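Side-chain contacts in Serine/threonine-protein kinase Tel1 (Chaetomium thermophilum, PDB 6SKY), which acts as an ATP-dependent serine/threonine kinase that probably activates checkpoint signalling when DNA is damaged: residues H2293-F2298 / L2374-E2379; L2382-L2385 / E2390-N2393. All blocks are in the same frame, centred on the assembly; numbering follows the deposited sequence.

Contact 1 and contact 2 illustrate how one long helix of the FAT region, 2348-2387, changes partners and chemistry along its length. At 2374-2379 it packs against helix 2286-2303 in a largely buried interface of one apolar pair and, where Ala2296 faces Cys2377, two short side chains set against carbonyl oxygens, so that the backbones can come close. Further on, 2382-2385 meets the loop 2390-2393; this site is only partly buried and includes a charged carboxylate, Asp2392, paired with Lys2426 outside the contact, whereas no charged group touches across contact 1. The centres lie about 11 Å apart, and His2293 stacks on His2391 and packs against Ser2384, linking helix 2286-2303 to the loop and to helix 2348-2387.

Contact 1: residues H2293-F2298 / L2374-E2379; sequences HQFAVF and LKLCIE
Phe2295 reaches across from helix 2286-2303 to Leu2376 on helix 2348-2387, meeting it with the far end of its ring. The bond from CA to CB points neither at the partner helix nor away from it, and CG is still 6.1 Å from Leu2376 CD1. With CG turned anti to the backbone N (chi1 -157°), the ring then leans across the gap. CB, CG and the two CD atoms make no contact with 2374-2379; the approach begins only at CE2, 4.5 Å from Leu2376 CD1, and CZ closes to 4.1 Å from the same Leu2376 CD1. The ring and the leucine meet obliquely, an apolar touch without stacking. Leu2272 and Leu2276 of helix 2264-2279 also pack on the ring, so that Phe2295 serves two neighbours at once.

Beside it, Ala2296 and Cys2377 mark the place where the backbones come nearest, with their CA atoms 4.6 Å apart. Both side chains are short, and each touches the other's carbonyl: Ala2296 CB lies 4.0 Å from Cys2377 O, while Cys2377 SG sits 3.7 Å from Ala2296 O. These are packing contacts, and no hydrogen bond joins the two segments. The carbonyl oxygens of His2293 and Gln2294, like those of Leu2374 and Lys2375, accept the usual intrahelical bonds.

The two segments run in roughly opposite directions. Side-by-side packing of antiparallel helices is characteristic of an alpha solenoid, the architecture of the FAT region in this PIKK; here Ala2296 and Cys2377 let the pair come close.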
# COMPACT_ATOMS: atom_id res chain seq x y z
N HIS A 2293 -12.91 27.92 1.75
CA HIS A 2293 -11.94 27.12 2.48
C HIS A 2293 -10.85 26.60 1.55
O HIS A 2293 -9.67 26.59 1.91
CB HIS A 2293 -12.63 25.97 3.18
CG HIS A 2293 -11.70 25.11 3.97
ND1 HIS A 2293 -11.17 25.50 5.18
CD2 HIS A 2293 -11.20 23.88 3.72
CE1 HIS A 2293 -10.39 24.55 5.64
NE2 HIS A 2293 -10.38 23.56 4.78
N GLN A 2294 -11.23 26.16 0.35
CA GLN A 2294 -10.26 25.75 -0.65
C GLN A 2294 -9.22 26.84 -0.89
O GLN A 2294 -8.01 26.60 -0.83
CB GLN A 2294 -10.99 25.43 -1.95
CG GLN A 2294 -10.22 24.63 -2.94
CD GLN A 2294 -9.99 23.24 -2.45
OE1 GLN A 2294 -10.94 22.54 -2.10
NE2 GLN A 2294 -8.74 22.84 -2.40
N PHE A 2295 -9.69 28.05 -1.16
CA PHE A 2295 -8.77 29.12 -1.51
C PHE A 2295 -7.91 29.53 -0.32
O PHE A 2295 -6.72 29.81 -0.48
CB PHE A 2295 -9.56 30.31 -2.04
CG PHE A 2295 -8.75 31.22 -2.89
CD1 PHE A 2295 -7.53 30.83 -3.36
CD2 PHE A 2295 -9.21 32.47 -3.21
CE1 PHE A 2295 -6.78 31.67 -4.14
CE2 PHE A 2295 -8.47 33.30 -3.99
CZ PHE A 2295 -7.26 32.91 -4.45
N ALA A 2296 -8.48 29.56 0.89
CA ALA A 2296 -7.71 29.93 2.06
C ALA A 2296 -6.62 28.91 2.36
O ALA A 2296 -5.49 29.28 2.67
CB ALA A 2296 -8.62 30.08 3.27
N VAL A 2297 -6.94 27.62 2.27
CA VAL A 2297 -5.94 26.60 2.51
C VAL A 2297 -4.85 26.64 1.45
O VAL A 2297 -3.66 26.45 1.75
CB VAL A 2297 -6.61 25.22 2.59
CG1 VAL A 2297 -5.58 24.13 2.60
CG2 VAL A 2297 -7.44 25.15 3.84
N PHE A 2298 -5.21 26.91 0.19
CA PHE A 2298 -4.21 27.08 -0.85
C PHE A 2298 -3.25 28.22 -0.53
O PHE A 2298 -2.03 28.04 -0.56
CB PHE A 2298 -4.89 27.32 -2.20
CG PHE A 2298 -3.94 27.65 -3.30
CD1 PHE A 2298 -3.28 26.65 -3.98
CD2 PHE A 2298 -3.72 28.95 -3.68
CE1 PHE A 2298 -2.41 26.95 -4.99
CE2 PHE A 2298 -2.86 29.26 -4.69
CZ PHE A 2298 -2.21 28.26 -5.34
N LEU A 2374 -0.96 36.67 2.06
CA LEU A 2374 -1.46 36.83 3.43
C LEU A 2374 -2.84 37.45 3.44
O LEU A 2374 -3.74 37.01 4.18
CB LEU A 2374 -0.48 37.67 4.24
CG LEU A 2374 -0.86 37.92 5.69
CD1 LEU A 2374 -0.67 36.67 6.49
CD2 LEU A 2374 -0.03 39.05 6.24
N LYS A 2375 -3.04 38.51 2.66
CA LYS A 2375 -4.36 39.12 2.56
C LYS A 2375 -5.41 38.10 2.16
O LYS A 2375 -6.46 37.99 2.81
CB LYS A 2375 -4.35 40.26 1.55
CG LYS A 2375 -3.99 41.60 2.11
CD LYS A 2375 -3.95 42.64 1.01
CE LYS A 2375 -3.52 43.99 1.54
NZ LYS A 2375 -3.43 45.03 0.47
N LEU A 2376 -5.16 37.36 1.09
CA LEU A 2376 -6.15 36.41 0.61
C LEU A 2376 -6.42 35.31 1.63
O LEU A 2376 -7.56 34.89 1.80
CB LEU A 2376 -5.70 35.80 -0.71
CG LEU A 2376 -5.62 36.76 -1.89
CD1 LEU A 2376 -5.07 36.04 -3.08
CD2 LEU A 2376 -6.98 37.31 -2.18
N CYS A 2377 -5.38 34.86 2.32
CA CYS A 2377 -5.55 33.81 3.32
C CYS A 2377 -6.46 34.26 4.45
O CYS A 2377 -7.42 33.57 4.80
CB CYS A 2377 -4.18 33.39 3.85
SG CYS A 2377 -4.17 31.93 4.87
N ILE A 2378 -6.18 35.43 5.02
CA ILE A 2378 -6.99 35.89 6.15
C ILE A 2378 -8.42 36.16 5.71
O ILE A 2378 -9.38 35.76 6.38
CB ILE A 2378 -6.34 37.12 6.80
CG1 ILE A 2378 -5.21 36.68 7.72
CG2 ILE A 2378 -7.35 37.89 7.59
CD1 ILE A 2378 -4.53 37.81 8.40
N GLU A 2379 -8.58 36.84 4.57
CA GLU A 2379 -9.92 37.17 4.11
C GLU A 2379 -10.75 35.93 3.84
O GLU A 2379 -11.93 35.88 4.22
CB GLU A 2379 -9.83 38.03 2.85
CG GLU A 2379 -11.11 38.14 2.10
CD GLU A 2379 -10.95 38.95 0.84
OE1 GLU A 2379 -9.87 39.53 0.64
OE2 GLU A 2379 -11.91 39.00 0.05

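Contact 2: residues L2382-L2385 / E2390-N2393; sequences LLSL and EHDN
Leu2385, with CG beside the backbone N (chi1 -76°) and CD1 nearly in line with the extended chain (chi2 171°), presents its other methyl, CD2, to the loop. That methyl lies 3.8 Å from His2391 O and 4.3 Å from Asp2392 OD1. Asp2392 sets out from the backbone in the direction away from the helix, but chi1 of -86° swings its carboxylate back beside the leucine. One residue earlier in the helix, Ser2384 points at the loop and brings OG to 4.4 Å from His2391 CB, a loose packing approach.

Helix 2348-2387 thus receives the chain folding back on it, just before helix 2394-2404 begins. Leu2385 also packs on Asp2394 and Ala2395 at the start of that helix.

None of these approaches is a hydrogen bond. His2391 O and Asp2392 OD1 are themselves 3.1 Å apart, two acceptors with no bond between them, and the Leu2385 methyl lies against this pair without bonding to either. Asp2392 OD2 lies close to the carboxylate of Asp2389, a like-charge approach that the salt bridge from OD1 to Lys2426 may ease. The leucine therefore contributes van der Waals packing, whereas the aspartate's polar pairing comes from another part of the chain.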
# COMPACT_ATOMS: atom_id res chain seq x y z
N LEU A 2382 -11.86 34.12 7.06
CA LEU A 2382 -12.98 34.80 7.70
C LEU A 2382 -14.27 34.60 6.91
O LEU A 2382 -15.34 34.45 7.50
CB LEU A 2382 -12.68 36.28 7.87
CG LEU A 2382 -11.71 36.56 9.00
CD1 LEU A 2382 -11.48 38.02 9.09
CD2 LEU A 2382 -12.26 36.02 10.29
N LEU A 2383 -14.20 34.60 5.58
CA LEU A 2383 -15.40 34.37 4.79
C LEU A 2383 -15.89 32.93 4.93
O LEU A 2383 -17.09 32.68 4.93
CB LEU A 2383 -15.16 34.69 3.33
CG LEU A 2383 -15.01 36.16 2.96
CD1 LEU A 2383 -14.72 36.29 1.50
CD2 LEU A 2383 -16.26 36.91 3.30
N SER A 2384 -14.97 31.98 5.04
CA SER A 2384 -15.37 30.59 5.18
C SER A 2384 -15.99 30.31 6.53
O SER A 2384 -16.87 29.45 6.64
CB SER A 2384 -14.17 29.68 4.97
OG SER A 2384 -14.28 28.54 5.78
N LEU A 2385 -15.54 31.00 7.58
CA LEU A 2385 -16.17 30.81 8.89
C LEU A 2385 -17.58 31.37 8.91
O LEU A 2385 -18.45 30.84 9.61
CB LEU A 2385 -15.34 31.47 9.98
CG LEU A 2385 -14.09 30.74 10.41
CD1 LEU A 2385 -13.28 31.62 11.32
CD2 LEU A 2385 -14.48 29.47 11.09
N GLU A 2390 -19.17 23.57 8.10
CA GLU A 2390 -18.37 22.41 7.73
C GLU A 2390 -16.95 22.53 8.27
O GLU A 2390 -16.40 21.56 8.80
CB GLU A 2390 -18.33 22.25 6.22
CG GLU A 2390 -19.66 21.94 5.58
CD GLU A 2390 -19.57 21.89 4.07
OE1 GLU A 2390 -19.06 22.86 3.47
OE2 GLU A 2390 -20.01 20.88 3.47
N HIS A 2391 -16.36 23.71 8.15
CA HIS A 2391 -14.97 23.94 8.53
C HIS A 2391 -14.97 24.93 9.69
O HIS A 2391 -15.12 26.13 9.48
CB HIS A 2391 -14.17 24.47 7.35
CG HIS A 2391 -14.49 23.78 6.06
ND1 HIS A 2391 -15.41 24.27 5.17
CD2 HIS A 2391 -14.00 22.64 5.52
CE1 HIS A 2391 -15.48 23.46 4.13
NE2 HIS A 2391 -14.63 22.46 4.31
N ASP A 2392 -14.83 24.42 10.91
CA ASP A 2392 -14.83 25.27 12.08
C ASP A 2392 -13.51 25.26 12.84
O ASP A 2392 -13.35 26.07 13.76
CB ASP A 2392 -15.95 24.86 13.04
CG ASP A 2392 -17.26 25.52 12.70
OD1 ASP A 2392 -17.28 26.33 11.74
OD2 ASP A 2392 -18.27 25.25 13.38
N ASN A 2393 -12.58 24.39 12.50
CA ASN A 2393 -11.22 24.54 13.00
C ASN A 2393 -10.44 25.56 12.21
O ASN A 2393 -9.25 25.74 12.47
CB ASN A 2393 -10.50 23.19 12.98
CG ASN A 2393 -11.33 22.10 13.60
OD1 ASN A 2393 -11.52 22.07 14.81
ND2 ASN A 2393 -11.82 21.19 12.77